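PDB 6VSS: arginase, mitochondrial from Medicago truncatula, which catalyses the manganese-dependent hydrolysis of L-arginine to urea and L-ornithine, and also converts agmatine to putrescine and urea. Local coordinates for residues I162-P165 / V166-V170; S99-E102 / E103-L107; V35-A38 / A39-I43. All coordinates share one frame; numbering follows the deposited sequence.

From the N terminus, the three contacts follow one another in series, and none nests in or crosses another. Interaction 3 comes first, joining successive turns of the long helix 25-57, which precedes the first strand of the parallel sheet. Interaction 2 closes a tight reversal in the loop between helix 84-92 and strand 113-118, and turns that loop toward helices 291-300 and 323-339 and a neighbouring subunit. Interaction 1 lies in the early part of helix 163-174, just past the manganese ligand His160. Helix 131-146 touches both interactions 1 and 3, whose centres are about 19 Å apart. Interaction 2 stands farther off, its centre about 28 Å from that of interaction 1.

Interaction 1 (I162-P165 / V166-V170); sequences ISFP and VVRAV
Phe164 and Arg168 meet one turn apart because each carries its CG anti to the backbone N, and a bend at chi3 of Arg168 (60°) folds the guanidinium back toward the preceding turn. There NH1 comes within 3.9 Å of CZ of Phe164, while CE2 of the ring sits over one face of the guanidinium; the two planes are turned 50° against each other. NH2, the other branch, passes 4.0 Å from CB of Pro165 and is hydrogen-bonded to Ser139 on helix 131-146. The backbone carrying these groups belongs to the early part of helix 163-174, the helix of the beta-alpha-beta crossover between strands 151-157 and 178-183 of the arginase fold, two parallel strands that are not neighbours in the sheet. Val166 N bonds to Ile162 O (3.1 Å), Val167 N to Ser163 O (2.8 Å) and Arg168 N to Phe164 O (2.9 Å). Ala169 N approaches Pro165 O (3.1 Å) from above the carbonyl plane, and the same oxygen also accepts from the hydroxyl of Ser139. Ser163 OG, beside the manganese ligand His160, is hydrogen-bonded to Asp309.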
ATOM      1  N   ILE B 162      -0.583  30.362  -0.225  1.00 27.21           N
ATOM      2  CA  ILE B 162      -1.081  31.029   1.005  1.00 27.95           C
ATOM      3  C   ILE B 162       0.030  31.912   1.604  1.00 27.50           C
ATOM      4  O   ILE B 162      -0.280  32.925   2.262  1.00 30.06           O
ATOM      5  CB  ILE B 162      -1.634  29.982   1.996  1.00 27.61           C
ATOM      6  CG1 ILE B 162      -0.525  29.098   2.555  1.00 27.18           C
ATOM      7  CG2 ILE B 162      -2.748  29.150   1.384  1.00 27.36           C
ATOM      8  CD1 ILE B 162      -0.976  28.313   3.693  1.00 27.04           C
ATOM      9  N   SER B 163       1.295  31.634   1.355  1.00 27.72           N
ATOM     10  CA  SER B 163       2.389  32.378   2.031  1.00 27.65           C
ATOM     11  C   SER B 163       2.311  33.850   1.608  1.00 28.22           C
ATOM     12  O   SER B 163       2.610  34.705   2.425  1.00 26.79           O
ATOM     13  CB  SER B 163       3.731  31.794   1.740  1.00 29.21           C
ATOM     14  OG  SER B 163       3.900  30.494   2.293  1.00 28.17           O
ATOM     15  N   PHE B 164       1.844  34.143   0.385  1.00 29.79           N
ATOM     16  CA  PHE B 164       1.721  35.556  -0.074  1.00 30.29           C
ATOM     17  C   PHE B 164       0.819  36.313   0.891  1.00 30.72           C
ATOM     18  O   PHE B 164       1.314  37.204   1.580  1.00 29.22           O
ATOM     19  CB  PHE B 164       1.296  35.703  -1.531  1.00 30.75           C
ATOM     20  CG  PHE B 164       0.803  37.078  -1.884  1.00 31.68           C
ATOM     21  CD1 PHE B 164       1.580  38.209  -1.644  1.00 33.94           C
ATOM     22  CD2 PHE B 164      -0.415  37.253  -2.518  1.00 33.08           C
ATOM     23  CE1 PHE B 164       1.125  39.488  -1.997  1.00 34.22           C
ATOM     24  CE2 PHE B 164      -0.851  38.523  -2.903  1.00 34.32           C
ATOM     25  CZ  PHE B 164      -0.087  39.636  -2.623  1.00 33.82           C
ATOM     26  N   PRO B 165      -0.502  35.994   0.981  1.00 30.97           N
ATOM     27  CA  PRO B 165      -1.403  36.687   1.905  1.00 30.85           C
ATOM     28  C   PRO B 165      -0.998  36.638   3.388  1.00 30.44           C
ATOM     29  O   PRO B 165      -1.271  37.617   4.120  1.00 29.46           O
ATOM     30  CB  PRO B 165      -2.765  35.979   1.732  1.00 31.32           C
ATOM     31  CG  PRO B 165      -2.504  34.761   0.855  1.00 30.85           C
ATOM     32  CD  PRO B 165      -1.233  35.081   0.099  1.00 30.78           C
ATOM     33  N   VAL B 166      -0.345  35.553   3.819  1.00 28.22           N
ATOM     34  CA  VAL B 166       0.167  35.466   5.214  1.00 28.32           C
ATOM     35  C   VAL B 166       1.281  36.506   5.377  1.00 28.78           C
ATOM     36  O   VAL B 166       1.247  37.276   6.330  1.00 29.19           O
ATOM     37  CB  VAL B 166       0.669  34.059   5.556  1.00 29.01           C
ATOM     38  CG1 VAL B 166       1.150  33.973   6.985  1.00 29.17           C
ATOM     39  CG2 VAL B 166      -0.391  33.035   5.243  1.00 29.85           C
ATOM     40  N   VAL B 167       2.252  36.521   4.480  1.00 28.97           N
ATOM     41  CA  VAL B 167       3.442  37.378   4.694  1.00 29.71           C
ATOM     42  C   VAL B 167       3.023  38.844   4.483  1.00 31.27           C
ATOM     43  O   VAL B 167       3.511  39.702   5.220  1.00 30.84           O
ATOM     44  CB  VAL B 167       4.593  36.910   3.811  1.00 29.47           C
ATOM     45  CG1 VAL B 167       5.644  37.980   3.655  1.00 30.60           C
ATOM     46  CG2 VAL B 167       5.174  35.594   4.347  1.00 30.01           C
ATOM     47  N   ARG B 168       2.092  39.112   3.575  1.00 32.23           N
ATOM     48  CA  ARG B 168       1.560  40.482   3.373  1.00 34.32           C
ATOM     49  C   ARG B 168       0.973  40.988   4.698  1.00 35.58           C
ATOM     50  O   ARG B 168       1.164  42.197   5.076  1.00 36.34           O
ATOM     51  CB  ARG B 168       0.504  40.508   2.264  1.00 35.30           C
ATOM     52  CG  ARG B 168      -0.233  41.839   2.193  1.00 37.02           C
ATOM     53  CD  ARG B 168      -1.317  41.835   1.130  1.00 39.44           C
ATOM     54  NE  ARG B 168      -2.363  40.829   1.322  1.00 39.24           N
ATOM     55  CZ  ARG B 168      -3.237  40.479   0.392  1.00 38.63           C
ATOM     56  NH1 ARG B 168      -3.201  41.057  -0.786  1.00 38.60           N
ATOM     57  NH2 ARG B 168      -4.157  39.564   0.627  1.00 40.17           N
ATOM     58  N   ALA B 169       0.194  40.123   5.341  1.00 35.07           N
ATOM     59  CA  ALA B 169      -0.538  40.419   6.588  1.00 34.81           C
ATOM     60  C   ALA B 169       0.472  40.641   7.717  1.00 35.39           C
ATOM     61  O   ALA B 169       0.280  41.619   8.485  1.00 35.08           O
ATOM     62  CB  ALA B 169      -1.459  39.294   6.896  1.00 35.12           C
ATOM     63  N   VAL B 170       1.515  39.806   7.802  1.00 31.97           N
ATOM     64  CA  VAL B 170       2.553  39.971   8.852  1.00 32.78           C
ATOM     65  C   VAL B 170       3.246  41.337   8.701  1.00 34.48           C
ATOM     66  O   VAL B 170       3.358  42.068   9.684  1.00 36.25           O
ATOM     67  CB  VAL B 170       3.571  38.838   8.823  1.00 31.68           C
ATOM     68  CG1 VAL B 170       4.693  39.161   9.768  1.00 32.47           C
ATOM     69  CG2 VAL B 170       2.937  37.488   9.174  1.00 31.32           C
TER

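Interaction 2 (S99-E102 / E103-L107); sequences STTE and EGKNL
A tight chain reversal shapes this loop: the segment Ser99-Glu102, directly after the L-ornithine-binding run Asp95 to Asn98, enters a type I beta turn from Thr101 to Gly104 and folds back against Glu103-Leu107. Gly104 N donates to Thr101 O (3.0 Å) from above the carbonyl plane and so closes the turn, while Thr101 N reaches Lys105 O (2.8 Å) one residue further on. Gly104 has a positive phi of 101°, where a side chain would press against the preceding carbonyl oxygen. Beyond it Thr100 and Asn106 form a single antiparallel, non-hydrogen-bonded pair, flanked on the outer side by Leu107 N bonding to Ser99 O (2.6 Å).

Side chains reinforce the hairpin. With OG1 of Thr101 set between its own backbone N and carbonyl carbon (chi1 77°), the hydroxyl accepts from Lys105 N (3.1 Å) and also meets a water at 2.6 Å that accepts from Glu103 N. This water bridges the threonine to the middle of the turn. CG2 of Thr101 points instead to CD2 of Leu107 (3.5 Å), the two side chains crossing at a slant. At the open end Ser99 OG donates to Asn106 OD1 (3.0 Å), an oxygen that also receives Arg108 N.

Outside the hairpin, Glu102 forms salt bridges with Lys330 and Arg292, tying the turn to helices 323-339 and 291-300. Gly104 O accepts from Asn226 of a neighbouring subunit, and Thr100 and Glu102 pack on Ile224 and Arg222 of that subunit, the residues either side of its L-ornithine-binding Ser223. The bonding pattern, a type I turn with glycine in a G1 beta bulge, is that of a 3:5 beta hairpin.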
ATOM      1  N   SER B  99       5.194  14.746  24.342  1.00 46.11           N
ATOM      2  CA  SER B  99       4.834  16.150  24.072  1.00 46.37           C
ATOM      3  C   SER B  99       6.038  17.066  24.331  1.00 42.63           C
ATOM      4  O   SER B  99       5.789  18.233  24.594  1.00 41.80           O
ATOM      5  CB  SER B  99       3.663  16.531  24.913  1.00 50.17           C
ATOM      6  OG  SER B  99       4.102  16.800  26.244  1.00 58.92           O
ATOM      7  N   THR B 100       7.277  16.571  24.217  1.00 40.49           N
ATOM      8  CA  THR B 100       8.512  17.410  24.344  1.00 41.15           C
ATOM      9  C   THR B 100       9.216  17.579  22.981  1.00 38.12           C
ATOM     10  O   THR B 100       9.450  16.586  22.308  1.00 39.03           O
ATOM     11  CB  THR B 100       9.478  16.869  25.412  1.00 42.32           C
ATOM     12  OG1 THR B 100       8.716  16.647  26.596  1.00 43.64           O
ATOM     13  CG2 THR B 100      10.617  17.816  25.703  1.00 41.65           C
ATOM     14  N   THR B 101       9.534  18.821  22.595  1.00 35.72           N
ATOM     15  CA  THR B 101      10.312  19.146  21.390  1.00 34.19           C
ATOM     16  C   THR B 101      11.753  18.705  21.633  1.00 33.85           C
ATOM     17  O   THR B 101      12.083  18.419  22.762  1.00 31.19           O
ATOM     18  CB  THR B 101      10.210  20.620  21.007  1.00 34.20           C
ATOM     19  OG1 THR B 101      11.054  21.399  21.869  1.00 33.67           O
ATOM     20  CG2 THR B 101       8.769  21.083  21.001  1.00 33.71           C
ATOM     21  N   GLU B 102      12.530  18.641  20.559  1.00 34.98           N
ATOM     22  CA  GLU B 102      13.889  18.064  20.534  1.00 37.57           C
ATOM     23  C   GLU B 102      14.738  18.822  21.543  1.00 38.59           C
ATOM     24  O   GLU B 102      15.512  18.145  22.279  1.00 38.07           O
ATOM     25  CB  GLU B 102      14.482  18.107  19.129  1.00 38.61           C
ATOM     26  CG  GLU B 102      14.024  16.963  18.237  1.00 38.17           C
ATOM     27  CD  GLU B 102      15.069  16.453  17.248  1.00 37.56           C
ATOM     28  OE1 GLU B 102      16.134  17.055  17.167  1.00 38.96           O
ATOM     29  OE2 GLU B 102      14.812  15.450  16.566  1.00 34.73           O
ATOM     30  N   GLU B 103      14.558  20.146  21.619  1.00 38.93           N
ATOM     31  CA  GLU B 103      15.374  20.984  22.533  1.00 42.70           C
ATOM     32  C   GLU B 103      14.690  21.262  23.879  1.00 41.72           C
ATOM     33  O   GLU B 103      15.166  22.166  24.558  1.00 45.55           O
ATOM     34  CB  GLU B 103      15.812  22.256  21.831  1.00 44.84           C
ATOM     35  CG  GLU B 103      17.057  21.995  21.010  1.00 47.14           C
ATOM     36  CD  GLU B 103      17.431  23.225  20.239  1.00 48.82           C
ATOM     37  OE1 GLU B 103      16.706  24.202  20.374  1.00 52.09           O
ATOM     38  OE2 GLU B 103      18.439  23.192  19.527  1.00 57.48           O
ATOM     39  N   GLY B 104      13.710  20.460  24.292  1.00 39.03           N
ATOM     40  CA  GLY B 104      13.227  20.413  25.682  1.00 39.63           C
ATOM     41  C   GLY B 104      11.944  21.175  25.940  1.00 39.28           C
ATOM     42  O   GLY B 104      11.542  21.176  27.098  1.00 39.97           O
ATOM     43  N   LYS B 105      11.299  21.799  24.953  1.00 38.26           N
ATOM     44  CA  LYS B 105      10.038  22.545  25.237  1.00 38.56           C
ATOM     45  C   LYS B 105       8.842  21.571  25.375  1.00 38.86           C
ATOM     46  O   LYS B 105       8.792  20.514  24.703  1.00 37.68           O
ATOM     47  CB  LYS B 105       9.840  23.677  24.231  1.00 38.42           C
ATOM     48  CG  LYS B 105      10.864  24.816  24.317  1.00 38.58           C
ATOM     49  CD  LYS B 105      10.295  26.187  23.937  1.00 38.15           C
ATOM     50  CE  LYS B 105      11.338  27.279  23.868  1.00 38.01           C
ATOM     51  NZ  LYS B 105      10.783  28.522  23.293  1.00 37.68           N
ATOM     52  N   ASN B 106       7.912  21.892  26.265  1.00 38.52           N
ATOM     53  CA  ASN B 106       6.723  21.055  26.578  1.00 40.09           C
ATOM     54  C   ASN B 106       5.496  21.544  25.768  1.00 39.18           C
ATOM     55  O   ASN B 106       4.853  22.574  26.111  1.00 36.93           O
ATOM     56  CB  ASN B 106       6.507  21.002  28.099  1.00 42.03           C
ATOM     57  CG  ASN B 106       5.457  19.989  28.524  1.00 44.85           C
ATOM     58  OD1 ASN B 106       4.781  19.353  27.702  1.00 43.92           O
ATOM     59  ND2 ASN B 106       5.297  19.844  29.827  1.00 45.26           N
ATOM     60  N   LEU B 107       5.090  20.756  24.773  1.00 38.34           N
ATOM     61  CA  LEU B 107       3.920  21.050  23.904  1.00 38.38           C
ATOM     62  C   LEU B 107       2.603  21.007  24.699  1.00 40.08           C
ATOM     63  O   LEU B 107       1.637  21.647  24.258  1.00 43.62           O
ATOM     64  CB  LEU B 107       3.931  20.046  22.752  1.00 38.58           C
ATOM     65  CG  LEU B 107       5.208  20.115  21.900  1.00 39.96           C
ATOM     66  CD1 LEU B 107       5.335  18.905  20.985  1.00 40.31           C
ATOM     67  CD2 LEU B 107       5.264  21.421  21.110  1.00 38.92           C
TER
HETATM   68  O   HOH W   1      12.928  21.877  20.156  1.00 31.86           O

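Interaction 3 (V35-A38 / A39-I43); sequences VIDA and ALTFI
Thr41 grips the carbonyl oxygen of Asp37 twice: its hydroxyl OG1 donates to Asp37 O at 2.7 Å and its amide N donates to the same oxygen at 3.0 Å. The two donors arrive from opposite faces of the carbonyl plane, so the acceptor is held between them. What makes this possible is the first torsion of Thr41, which places OG1 beside its own backbone N (chi1 -55°) and turns the hydroxyl back along the helix. The carboxylate of Asp37 leans over the same spot, its OD1 3.4 Å from Thr41 OG1.

Around this pair the regular i to i+4 backbone bonds continue. Ala39 N bonds to Val35 O (2.9 Å), Leu40 N to Ile36 O (2.8 Å) and Phe42 N to Ala38 O (3.1 Å), one helical turn per bond. All belong to helix 25-57, the long N-terminal helix that leads into strand 63-69 of the arginase sheet. Here the helix lies along helix 131-146, with its other flank turned to another copy of the protein in the hexamer.

On the flank facing helix 131-146, Ile36 and Leu40 lie side by side and point the same way. CG2 of the isoleucine touches CD1 of the leucine at 3.8 Å. Ile36 packs on Arg133 and Val137, and Leu40 on Glu140 and Ser141. Ala39 packs on Pro120, in a loop of the same chain.

Toward the neighbouring subunit, the short side chains of Ala38 and Ala39, together with Val35, receive Phe42 of that subunit. Phe42 of this chain in turn packs on Glu123 of the same neighbour.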
ATOM      1  N   VAL B  35     -21.244  35.564   5.091  1.00 35.00           N
ATOM      2  CA  VAL B  35     -20.544  34.280   5.433  1.00 35.55           C
ATOM      3  C   VAL B  35     -19.099  34.610   5.837  1.00 35.08           C
ATOM      4  O   VAL B  35     -18.561  33.988   6.736  1.00 34.21           O
ATOM      5  CB  VAL B  35     -20.616  33.232   4.314  1.00 33.98           C
ATOM      6  CG1 VAL B  35     -19.681  32.058   4.618  1.00 34.94           C
ATOM      7  CG2 VAL B  35     -22.051  32.736   4.115  1.00 33.60           C
ATOM      8  N   ILE B  36     -18.489  35.572   5.177  1.00 36.54           N
ATOM      9  CA  ILE B  36     -17.093  35.987   5.484  1.00 37.38           C
ATOM     10  C   ILE B  36     -17.071  36.601   6.895  1.00 38.07           C
ATOM     11  O   ILE B  36     -16.218  36.149   7.718  1.00 36.94           O
ATOM     12  CB  ILE B  36     -16.562  36.953   4.417  1.00 37.28           C
ATOM     13  CG1 ILE B  36     -16.287  36.202   3.123  1.00 37.30           C
ATOM     14  CG2 ILE B  36     -15.352  37.703   4.941  1.00 37.88           C
ATOM     15  CD1 ILE B  36     -15.717  37.067   2.023  1.00 39.05           C
ATOM     16  N   ASP B  37     -17.952  37.560   7.163  1.00 36.89           N
ATOM     17  CA  ASP B  37     -18.156  38.124   8.521  1.00 39.01           C
ATOM     18  C   ASP B  37     -18.220  37.021   9.577  1.00 35.84           C
ATOM     19  O   ASP B  37     -17.601  37.136  10.650  1.00 34.88           O
ATOM     20  CB  ASP B  37     -19.506  38.839   8.633  1.00 44.09           C
ATOM     21  CG  ASP B  37     -19.543  39.885   9.730  1.00 49.39           C
ATOM     22  OD1 ASP B  37     -18.727  39.805  10.675  1.00 52.22           O
ATOM     23  OD2 ASP B  37     -20.359  40.824   9.595  1.00 59.80           O
ATOM     24  N   ALA B  38     -19.087  36.054   9.356  1.00 33.94           N
ATOM     25  CA  ALA B  38     -19.285  34.922  10.292  1.00 33.06           C
ATOM     26  C   ALA B  38     -17.986  34.136  10.433  1.00 31.14           C
ATOM     27  O   ALA B  38     -17.681  33.658  11.531  1.00 31.60           O
ATOM     28  CB  ALA B  38     -20.381  34.033   9.801  1.00 32.74           C
ATOM     29  N   ALA B  39     -17.250  33.985   9.349  1.00 31.40           N
ATOM     30  CA  ALA B  39     -16.010  33.200   9.360  1.00 31.10           C
ATOM     31  C   ALA B  39     -14.997  33.938  10.232  1.00 32.03           C
ATOM     32  O   ALA B  39     -14.313  33.296  11.062  1.00 29.40           O
ATOM     33  CB  ALA B  39     -15.513  33.014   7.971  1.00 31.96           C
ATOM     34  N   LEU B  40     -14.865  35.248  10.020  1.00 32.66           N
ATOM     35  CA  LEU B  40     -13.743  35.991  10.637  1.00 33.50           C
ATOM     36  C   LEU B  40     -14.050  36.135  12.125  1.00 34.57           C
ATOM     37  O   LEU B  40     -13.132  35.927  12.957  1.00 36.53           O
ATOM     38  CB  LEU B  40     -13.528  37.337   9.945  1.00 33.90           C
ATOM     39  CG  LEU B  40     -12.994  37.284   8.502  1.00 33.35           C
ATOM     40  CD1 LEU B  40     -13.129  38.661   7.853  1.00 34.26           C
ATOM     41  CD2 LEU B  40     -11.575  36.806   8.432  1.00 32.69           C
ATOM     42  N   THR B  41     -15.301  36.440  12.458  1.00 35.67           N
ATOM     43  CA  THR B  41     -15.799  36.418  13.852  1.00 34.28           C
ATOM     44  C   THR B  41     -15.456  35.063  14.497  1.00 33.01           C
ATOM     45  O   THR B  41     -15.027  35.086  15.622  1.00 32.86           O
ATOM     46  CB  THR B  41     -17.285  36.753  13.854  1.00 35.86           C
ATOM     47  OG1 THR B  41     -17.400  37.998  13.165  1.00 38.54           O
ATOM     48  CG2 THR B  41     -17.869  36.853  15.241  1.00 36.67           C
ATOM     49  N   PHE B  42     -15.611  33.913  13.831  1.00 32.10           N
ATOM     50  CA  PHE B  42     -15.281  32.607  14.466  1.00 31.67           C
ATOM     51  C   PHE B  42     -13.794  32.630  14.843  1.00 31.57           C
ATOM     52  O   PHE B  42     -13.439  32.299  16.026  1.00 31.67           O
ATOM     53  CB  PHE B  42     -15.558  31.406  13.554  1.00 31.44           C
ATOM     54  CG  PHE B  42     -15.194  30.085  14.167  1.00 30.68           C
ATOM     55  CD1 PHE B  42     -16.018  29.491  15.113  1.00 32.14           C
ATOM     56  CD2 PHE B  42     -14.055  29.423  13.799  1.00 31.49           C
ATOM     57  CE1 PHE B  42     -15.702  28.260  15.676  1.00 32.53           C
ATOM     58  CE2 PHE B  42     -13.734  28.198  14.358  1.00 31.59           C
ATOM     59  CZ  PHE B  42     -14.547  27.631  15.306  1.00 32.68           C
ATOM     60  N   ILE B  43     -12.946  32.993  13.867  1.00 30.42           N
ATOM     61  CA  ILE B  43     -11.466  33.107  14.063  1.00 31.34           C
ATOM     62  C   ILE B  43     -11.228  34.145  15.166  1.00 31.10           C
ATOM     63  O   ILE B  43     -10.416  33.885  16.031  1.00 30.42           O
ATOM     64  CB  ILE B  43     -10.652  33.435  12.770  1.00 31.22           C
ATOM     65  CG1 ILE B  43     -10.846  32.443  11.614  1.00 30.55           C
ATOM     66  CG2 ILE B  43      -9.170  33.613  13.098  1.00 30.81           C
ATOM     67  CD1 ILE B  43     -10.195  31.085  11.796  1.00 31.20           C
TER